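Local coordinates for hypothetical UPF0334 kinase-like protein AQ_1292 (Aquifex aeolicus, PDB 1YE8) that hydrolyses nucleoside triphosphates such as ATP and GTP to the diphosphate and phosphate, and shows no kinase activity, at residues L16-V21 against W32-R37; M111-K116 against D141-V146. All coordinates share one frame; numbering follows the deposited sequence.

Contact 1: L16-V21 against W32-R37; sequences LVKKIV and WTEEVR
Glu34 OE2 takes two donors, one from each face of its carboxylate plane. The ammonium of Lys18 reaches across from the helix, with NZ 2.7 Å from Glu34 OE2 in a salt bridge that meets the oxygen from well above the plane. The indole of Trp32, two residues back on the same strand, gives the other bond: NE1 to Glu34 OE2 is 3.0 Å, on the anti side of the carboxylate and close to the indole plane. With both donors on this one oxygen, the carboxylate is probably restrained from turning.

The lysine gets there by lying across the indole at about a right angle. Its CG stands over one face of the five-membered ring, 3.7 Å from the centroid and 11° off the normal, a CH-pi contact; a bend at chi3 (67°) then carries the chain out past NE1, still above the indole plane, so that NZ stands over Glu34 OE2. Helix 13-24 follows the P-loop of this RecA-like NTPase, and strand 31-36 is an outermost strand of the antiparallel sheet, so the indole bridges nucleotide-site helix and sheet edge. One turn on from Val17, Val21 CG1 meets the six-membered end of the indole obliquely, 4.0 Å from Trp32 CZ3; Val17 CG1 itself lies 4.3 Å from Trp32 CB. Both valines also touch Ile104 of strand 102-105 in the parallel sheet.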
ATOM      1  N   LEU A  16      -2.805 -10.807  -0.139  1.00 12.55           N
ATOM      2  CA  LEU A  16      -2.294 -10.939   1.212  1.00 12.58           C
ATOM      3  C   LEU A  16      -2.691  -9.732   2.079  1.00 12.18           C
ATOM      4  O   LEU A  16      -3.133  -9.899   3.220  1.00 12.79           O
ATOM      5  CB  LEU A  16      -0.777 -11.113   1.192  1.00 12.54           C
ATOM      6  CG  LEU A  16      -0.057 -11.136   2.531  1.00 12.97           C
ATOM      7  CD1 LEU A  16      -0.576 -12.258   3.455  1.00 13.70           C
ATOM      8  CD2 LEU A  16       1.427 -11.294   2.304  1.00 14.15           C
ATOM      9  N   VAL A  17      -2.520  -8.516   1.546  1.00 11.59           N
ATOM     10  CA  VAL A  17      -2.934  -7.325   2.283  1.00 10.87           C
ATOM     11  C   VAL A  17      -4.422  -7.400   2.690  1.00 11.23           C
ATOM     12  O   VAL A  17      -4.753  -7.079   3.825  1.00 11.66           O
ATOM     13  CB  VAL A  17      -2.598  -6.029   1.509  1.00  9.97           C
ATOM     14  CG1 VAL A  17      -3.279  -4.812   2.156  1.00 10.22           C
ATOM     15  CG2 VAL A  17      -1.094  -5.818   1.473  1.00 10.62           C
ATOM     16  N   LYS A  18      -5.292  -7.856   1.785  1.00 11.81           N
ATOM     17  CA  LYS A  18      -6.717  -7.987   2.102  1.00 12.27           C
ATOM     18  C   LYS A  18      -6.955  -8.987   3.245  1.00 13.20           C
ATOM     19  O   LYS A  18      -7.785  -8.749   4.123  1.00 13.74           O
ATOM     20  CB  LYS A  18      -7.510  -8.334   0.850  1.00 13.66           C
ATOM     21  CG  LYS A  18      -7.624  -7.151  -0.105  1.00 14.64           C
ATOM     22  CD  LYS A  18      -8.222  -7.535  -1.440  1.00 16.84           C
ATOM     23  CE  LYS A  18      -9.679  -7.940  -1.326  1.00 19.04           C
ATOM     24  NZ  LYS A  18     -10.222  -8.260  -2.671  1.00 22.34           N
ATOM     25  N   LYS A  19      -6.202 -10.080   3.248  1.00 13.58           N
ATOM     26  CA  LYS A  19      -6.300 -11.059   4.333  1.00 14.34           C
ATOM     27  C   LYS A  19      -5.871 -10.423   5.654  1.00 13.88           C
ATOM     28  O   LYS A  19      -6.479 -10.668   6.697  1.00 14.14           O
ATOM     29  CB  LYS A  19      -5.409 -12.275   4.069  1.00 15.05           C
ATOM     30  CG  LYS A  19      -5.872 -13.227   2.989  1.00 17.07           C
ATOM     31  CD  LYS A  19      -4.766 -14.273   2.734  1.00 20.51           C
ATOM     32  CE  LYS A  19      -5.156 -15.288   1.698  1.00 22.37           C
ATOM     33  NZ  LYS A  19      -4.040 -16.260   1.528  1.00 24.25           N
ATOM     34  N   ILE A  20      -4.810  -9.614   5.612  1.00 13.00           N
ATOM     35  CA  ILE A  20      -4.328  -8.919   6.800  1.00 13.24           C
ATOM     36  C   ILE A  20      -5.389  -7.944   7.320  1.00 13.01           C
ATOM     37  O   ILE A  20      -5.660  -7.906   8.534  1.00 13.19           O
ATOM     38  CB  ILE A  20      -2.967  -8.200   6.519  1.00 13.05           C
ATOM     39  CG1 ILE A  20      -1.846  -9.219   6.284  1.00 13.91           C
ATOM     40  CG2 ILE A  20      -2.589  -7.281   7.653  1.00 14.07           C
ATOM     41  CD1 ILE A  20      -0.595  -8.618   5.611  1.00 13.93           C
ATOM     42  N   VAL A  21      -5.993  -7.175   6.409  1.00 12.86           N
ATOM     43  CA  VAL A  21      -7.054  -6.227   6.767  1.00 12.85           C
ATOM     44  C   VAL A  21      -8.225  -6.948   7.443  1.00 13.52           C
ATOM     45  O   VAL A  21      -8.723  -6.489   8.488  1.00 13.38           O
ATOM     46  CB  VAL A  21      -7.520  -5.430   5.533  1.00 12.76           C
ATOM     47  CG1 VAL A  21      -8.824  -4.668   5.802  1.00 12.83           C
ATOM     48  CG2 VAL A  21      -6.411  -4.471   5.075  1.00 12.91           C
ATOM     49  N   TRP A  32      -6.032  -0.383  -0.371  1.00  8.20           N
ATOM     50  CA  TRP A  32      -5.326  -1.276  -1.276  1.00  8.25           C
ATOM     51  C   TRP A  32      -5.727  -0.992  -2.712  1.00  9.44           C
ATOM     52  O   TRP A  32      -6.580  -0.125  -2.971  1.00  9.60           O
ATOM     53  CB  TRP A  32      -5.511  -2.762  -0.905  1.00  9.26           C
ATOM     54  CG  TRP A  32      -6.946  -3.243  -0.938  1.00 11.05           C
ATOM     55  CD1 TRP A  32      -7.602  -3.814  -1.996  1.00 12.57           C
ATOM     56  CD2 TRP A  32      -7.890  -3.170   0.134  1.00 12.12           C
ATOM     57  NE1 TRP A  32      -8.898  -4.112  -1.639  1.00 13.35           N
ATOM     58  CE2 TRP A  32      -9.103  -3.723  -0.339  1.00 13.00           C
ATOM     59  CE3 TRP A  32      -7.833  -2.704   1.456  1.00 13.05           C
ATOM     60  CZ2 TRP A  32     -10.256  -3.822   0.470  1.00 14.18           C
ATOM     61  CZ3 TRP A  32      -8.983  -2.792   2.250  1.00 14.98           C
ATOM     62  CH2 TRP A  32     -10.164  -3.352   1.747  1.00 15.00           C
ATOM     63  N   THR A  33      -5.069  -1.671  -3.643  1.00  9.80           N
ATOM     64  CA  THR A  33      -5.247  -1.382  -5.062  1.00 11.24           C
ATOM     65  C   THR A  33      -5.580  -2.670  -5.801  1.00 12.21           C
ATOM     66  O   THR A  33      -4.800  -3.628  -5.777  1.00 14.40           O
ATOM     67  CB  THR A  33      -3.967  -0.719  -5.618  1.00 11.49           C
ATOM     68  OG1 THR A  33      -3.804   0.573  -5.013  1.00 13.03           O
ATOM     69  CG2 THR A  33      -4.098  -0.415  -7.122  1.00 13.12           C
ATOM     70  N   GLU A  34      -6.755  -2.705  -6.419  1.00 12.50           N
ATOM     71  CA  GLU A  34      -7.208  -3.898  -7.115  1.00 14.04           C
ATOM     72  C   GLU A  34      -7.194  -3.702  -8.610  1.00 13.34           C
ATOM     73  O   GLU A  34      -7.451  -2.611  -9.107  1.00 12.88           O
ATOM     74  CB  GLU A  34      -8.617  -4.261  -6.673  1.00 15.16           C
ATOM     75  CG  GLU A  34      -8.662  -4.892  -5.284  1.00 18.38           C
ATOM     76  CD  GLU A  34     -10.001  -5.532  -4.946  1.00 21.86           C
ATOM     77  OE1 GLU A  34     -10.814  -5.798  -5.865  1.00 24.62           O
ATOM     78  OE2 GLU A  34     -10.246  -5.755  -3.738  1.00 23.03           O
ATOM     79  N   GLU A  35      -6.893  -4.773  -9.335  1.00 14.13           N
ATOM     80  CA  GLU A  35      -6.980  -4.749 -10.788  1.00 15.33           C
ATOM     81  C   GLU A  35      -8.435  -4.594 -11.226  1.00 15.70           C
ATOM     82  O   GLU A  35      -9.359  -5.140 -10.598  1.00 16.60           O
ATOM     83  CB  GLU A  35      -6.399  -6.043 -11.380  1.00 16.13           C
ATOM     84  CG  GLU A  35      -4.951  -6.339 -10.997  1.00 18.37           C
ATOM     85  CD  GLU A  35      -4.470  -7.686 -11.518  1.00 20.84           C
ATOM     86  OE1 GLU A  35      -5.160  -8.707 -11.278  1.00 22.79           O
ATOM     87  OE2 GLU A  35      -3.399  -7.717 -12.160  1.00 21.70           O
ATOM     88  N   VAL A  36      -8.629  -3.826 -12.296  1.00 16.62           N
ATOM     89  CA  VAL A  36      -9.919  -3.726 -12.952  1.00 17.67           C
ATOM     90  C   VAL A  36      -9.878  -4.701 -14.123  1.00 19.15           C
ATOM     91  O   VAL A  36      -9.016  -4.590 -14.994  1.00 18.58           O
ATOM     92  CB  VAL A  36     -10.187  -2.291 -13.455  1.00 17.10           C
ATOM     93  CG1 VAL A  36     -11.516  -2.221 -14.203  1.00 17.47           C
ATOM     94  CG2 VAL A  36     -10.170  -1.301 -12.274  1.00 17.60           C
ATOM     95  N   ARG A  37     -10.783  -5.678 -14.098  1.00 21.29           N
ATOM     96  CA  ARG A  37     -10.840  -6.716 -15.118  1.00 23.48           C
ATOM     97  C   ARG A  37     -12.260  -6.872 -15.644  1.00 24.67           C
ATOM     98  O   ARG A  37     -13.226  -6.769 -14.882  1.00 25.99           O
ATOM     99  CB  ARG A  37     -10.375  -8.046 -14.532  1.00 23.54           C
ATOM    100  CG  ARG A  37      -8.873  -8.161 -14.344  1.00 23.79           C
ATOM    101  CD  ARG A  37      -8.418  -9.527 -13.812  1.00 25.24           C
ATOM    102  NE  ARG A  37      -6.979  -9.556 -13.554  1.00 26.82           N
ATOM    103  CZ  ARG A  37      -6.046  -9.807 -14.469  1.00 27.81           C
ATOM    104  NH1 ARG A  37      -6.382 -10.059 -15.733  1.00 28.13           N
ATOM    105  NH2 ARG A  37      -4.767  -9.802 -14.123  1.00 29.01           N
TER

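Contact 2: M111-K116 against D141-V146; sequences MELFSK and DVHPLV
Leu113 meets three residues at the start of helix 144-150: His143 through CB and CD1, Val146 through CD1 again, and Leu145 through CD2. Its CB sits over one face of the His143 imidazole, 4.2 Å from the ring centroid and 15° off the normal, a CH-pi contact displaced toward the CD2 side of the ring. Leu113 CD1 lies on that same face, nearer the CG–ND1 side, 3.7 Å from His143 CB, and touches Val146 CG2 at the same distance of 3.7 Å. The other branch turns to the next leucine, with Leu113 CD2 3.6 Å from Leu145 CD2, the two side chains crossing at about a right angle.

The histidine is held in this pose by its own helix. With CG anti to the backbone N (chi1 -175°), the ring swings back over the first turn, and ND1 accepts from Leu145 N at 2.9 Å along a nearly straight N-H line, near the ring plane; His143 stands at the N-cap position, and this is a side-chain capping bond. Pro144 CD lies against the opposite face, so the imidazole is sandwiched between Leu113 and the proline. A leucine in place of His143 would probably leave Leu145 N without its capping acceptor and deprive Leu113 of the flat face it rests on.

Leu113 also leans on Ile108, in the same loop that follows strand 102-105. Helix 116-126 lies alongside, Arg119 touching His143 and Val122 and Arg123 touching Leu145, while Glu112 and the selenomethionine at Met111 face Phe59 of strand 56-61.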
HETATM    1  N   MSE A 111       2.586   3.952 -10.190  1.00 12.52           N
HETATM    2  CA  MSE A 111       1.354   4.683 -10.487  1.00 12.58           C
HETATM    3  C   MSE A 111       0.968   5.625  -9.362  1.00 11.24           C
HETATM    4  O   MSE A 111       0.621   6.784  -9.607  1.00 12.19           O
HETATM    5  CB  MSE A 111       0.221   3.725 -10.793  1.00 13.11           C
HETATM    6  CG  MSE A 111       0.521   2.870 -11.989  1.00 16.34           C
HETATM    7 SE   MSE A 111      -0.882   1.625 -12.361  1.00 22.33          SE
HETATM    8  CE  MSE A 111      -1.278   0.999 -10.583  1.00 23.93           C
ATOM      9  N   GLU A 112       1.122   5.172  -8.127  1.00 10.02           N
ATOM     10  CA  GLU A 112       0.757   5.980  -6.971  1.00  9.97           C
ATOM     11  C   GLU A 112       1.748   7.126  -6.742  1.00 10.07           C
ATOM     12  O   GLU A 112       1.370   8.214  -6.293  1.00 10.89           O
ATOM     13  CB  GLU A 112       0.674   5.088  -5.725  1.00  9.66           C
ATOM     14  CG  GLU A 112      -0.419   4.036  -5.837  1.00 10.24           C
ATOM     15  CD  GLU A 112       0.000   2.726  -6.493  1.00 12.28           C
ATOM     16  OE1 GLU A 112       1.139   2.555  -6.990  1.00 11.44           O
ATOM     17  OE2 GLU A 112      -0.846   1.799  -6.489  1.00 16.35           O
ATOM     18  N   LEU A 113       3.014   6.874  -7.060  1.00 10.71           N
ATOM     19  CA  LEU A 113       4.100   7.804  -6.747  1.00 11.41           C
ATOM     20  C   LEU A 113       4.120   9.037  -7.654  1.00 11.50           C
ATOM     21  O   LEU A 113       4.893   9.949  -7.407  1.00 12.95           O
ATOM     22  CB  LEU A 113       5.457   7.075  -6.717  1.00 11.72           C
ATOM     23  CG  LEU A 113       5.602   6.159  -5.487  1.00 12.46           C
ATOM     24  CD1 LEU A 113       6.786   5.227  -5.662  1.00 13.15           C
ATOM     25  CD2 LEU A 113       5.757   6.933  -4.194  1.00 12.79           C
ATOM     26  N   PHE A 114       3.250   9.091  -8.669  1.00 11.48           N
ATOM     27  CA  PHE A 114       3.066  10.335  -9.416  1.00 12.01           C
ATOM     28  C   PHE A 114       2.473  11.436  -8.540  1.00 12.27           C
ATOM     29  O   PHE A 114       2.579  12.612  -8.880  1.00 14.27           O
ATOM     30  CB  PHE A 114       2.160  10.116 -10.624  1.00 12.18           C
ATOM     31  CG  PHE A 114       2.824   9.451 -11.786  1.00 13.28           C
ATOM     32  CD1 PHE A 114       3.855  10.081 -12.483  1.00 14.98           C
ATOM     33  CD2 PHE A 114       2.388   8.214 -12.223  1.00 14.26           C
ATOM     34  CE1 PHE A 114       4.449   9.452 -13.593  1.00 15.69           C
ATOM     35  CE2 PHE A 114       2.980   7.591 -13.326  1.00 14.93           C
ATOM     36  CZ  PHE A 114       4.007   8.209 -13.999  1.00 15.75           C
ATOM     37  N   SER A 115       1.878  11.077  -7.406  1.00 11.99           N
ATOM     38  CA  SER A 115       1.293  12.072  -6.501  1.00 11.79           C
ATOM     39  C   SER A 115       2.316  12.577  -5.493  1.00 12.31           C
ATOM     40  O   SER A 115       2.807  11.800  -4.663  1.00 12.01           O
ATOM     41  CB  SER A 115       0.093  11.459  -5.770  1.00 11.82           C
ATOM     42  OG  SER A 115      -0.225  12.187  -4.598  1.00 11.24           O
ATOM     43  N   LYS A 116       2.626  13.870  -5.556  1.00 12.86           N
ATOM     44  CA  LYS A 116       3.545  14.499  -4.614  1.00 13.19           C
ATOM     45  C   LYS A 116       2.978  14.410  -3.205  1.00 12.33           C
ATOM     46  O   LYS A 116       3.690  14.110  -2.250  1.00 12.48           O
ATOM     47  CB  LYS A 116       3.816  15.962  -5.001  1.00 14.53           C
ATOM     48  CG  LYS A 116       4.632  16.724  -3.956  1.00 17.25           C
ATOM     49  CD  LYS A 116       5.345  17.949  -4.542  1.00 20.18           C
ATOM     50  CE  LYS A 116       5.821  18.903  -3.450  1.00 22.96           C
ATOM     51  NZ  LYS A 116       6.636  18.225  -2.386  1.00 24.61           N
ATOM     52  N   ASP A 141      13.364  -1.380  -8.185  1.00 14.86           N
ATOM     53  CA  ASP A 141      13.429  -0.003  -7.696  1.00 15.33           C
ATOM     54  C   ASP A 141      12.991   0.980  -8.779  1.00 16.17           C
ATOM     55  O   ASP A 141      13.815   1.683  -9.371  1.00 17.43           O
ATOM     56  CB  ASP A 141      14.843   0.322  -7.224  1.00 15.99           C
ATOM     57  CG  ASP A 141      15.206  -0.389  -5.942  1.00 17.12           C
ATOM     58  OD1 ASP A 141      14.301  -0.761  -5.152  1.00 15.92           O
ATOM     59  OD2 ASP A 141      16.400  -0.585  -5.616  1.00 20.39           O
ATOM     60  N   VAL A 142      11.682   1.039  -9.004  1.00 15.92           N
ATOM     61  CA  VAL A 142      11.108   1.791 -10.115  1.00 16.47           C
ATOM     62  C   VAL A 142      11.027   3.293  -9.852  1.00 16.38           C
ATOM     63  O   VAL A 142      10.702   4.056 -10.758  1.00 17.59           O
ATOM     64  CB  VAL A 142       9.716   1.253 -10.479  1.00 16.77           C
ATOM     65  CG1 VAL A 142       9.805  -0.203 -10.956  1.00 17.86           C
ATOM     66  CG2 VAL A 142       8.740   1.414  -9.298  1.00 17.77           C
ATOM     67  N   HIS A 143      11.317   3.697  -8.617  1.00 16.02           N
ATOM     68  CA  HIS A 143      11.260   5.091  -8.181  1.00 15.69           C
ATOM     69  C   HIS A 143      12.157   5.208  -6.950  1.00 15.79           C
ATOM     70  O   HIS A 143      12.246   4.247  -6.186  1.00 15.02           O
ATOM     71  CB  HIS A 143       9.818   5.458  -7.813  1.00 15.69           C
ATOM     72  CG  HIS A 143       9.625   6.897  -7.460  1.00 16.28           C
ATOM     73  ND1 HIS A 143       9.956   7.415  -6.227  1.00 15.41           N
ATOM     74  CD2 HIS A 143       9.103   7.922  -8.173  1.00 16.92           C
ATOM     75  CE1 HIS A 143       9.671   8.707  -6.206  1.00 16.01           C
ATOM     76  NE2 HIS A 143       9.143   9.035  -7.373  1.00 17.27           N
ATOM     77  N   PRO A 144      12.847   6.329  -6.730  1.00 15.98           N
ATOM     78  CA  PRO A 144      13.695   6.424  -5.533  1.00 15.73           C
ATOM     79  C   PRO A 144      12.987   6.181  -4.190  1.00 15.03           C
ATOM     80  O   PRO A 144      13.630   5.678  -3.268  1.00 15.46           O
ATOM     81  CB  PRO A 144      14.269   7.842  -5.619  1.00 16.39           C
ATOM     82  CG  PRO A 144      14.269   8.104  -7.054  1.00 17.22           C
ATOM     83  CD  PRO A 144      12.968   7.539  -7.575  1.00 16.69           C
ATOM     84  N   LEU A 145      11.699   6.513  -4.063  1.00 14.26           N
ATOM     85  CA  LEU A 145      11.014   6.235  -2.796  1.00 13.27           C
ATOM     86  C   LEU A 145      10.819   4.722  -2.566  1.00 12.79           C
ATOM     87  O   LEU A 145      10.838   4.281  -1.435  1.00 13.06           O
ATOM     88  CB  LEU A 145       9.689   7.023  -2.674  1.00 13.66           C
ATOM     89  CG  LEU A 145       8.893   6.941  -1.358  1.00 14.20           C
ATOM     90  CD1 LEU A 145       9.740   7.086  -0.092  1.00 15.47           C
ATOM     91  CD2 LEU A 145       7.787   7.994  -1.375  1.00 14.98           C
ATOM     92  N   VAL A 146      10.668   3.948  -3.639  1.00 12.56           N
ATOM     93  CA  VAL A 146      10.611   2.495  -3.513  1.00 12.48           C
ATOM     94  C   VAL A 146      11.930   1.976  -2.924  1.00 13.21           C
ATOM     95  O   VAL A 146      11.912   1.156  -1.997  1.00 13.13           O
ATOM     96  CB  VAL A 146      10.285   1.807  -4.868  1.00 10.72           C
ATOM     97  CG1 VAL A 146      10.474   0.308  -4.781  1.00 12.12           C
ATOM     98  CG2 VAL A 146       8.844   2.134  -5.317  1.00 11.42           C
TER

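The centres of contacts 1 and 2 lie 19 Å apart, on opposite sides of the chain's centre, yet segments 32-37 and 111-116 touch, Thr33 OG1 lying 3.5 Å from Glu112 OE2 in a packing contact. Contact 1 is the one near the nucleotide site. The Trp32 side chain is about 4 Å from that of Thr14, an inferred ATP-binding residue, and about 7 Å from the bound magnesium ion. Contact 2 is more remote, the Val146 side chain being about 13 Å from magnesium. The predicted ATP-binding segment 102-109 borders both: Asp106 touches Trp32 in contact 1, and the end of the segment reaches contact 2.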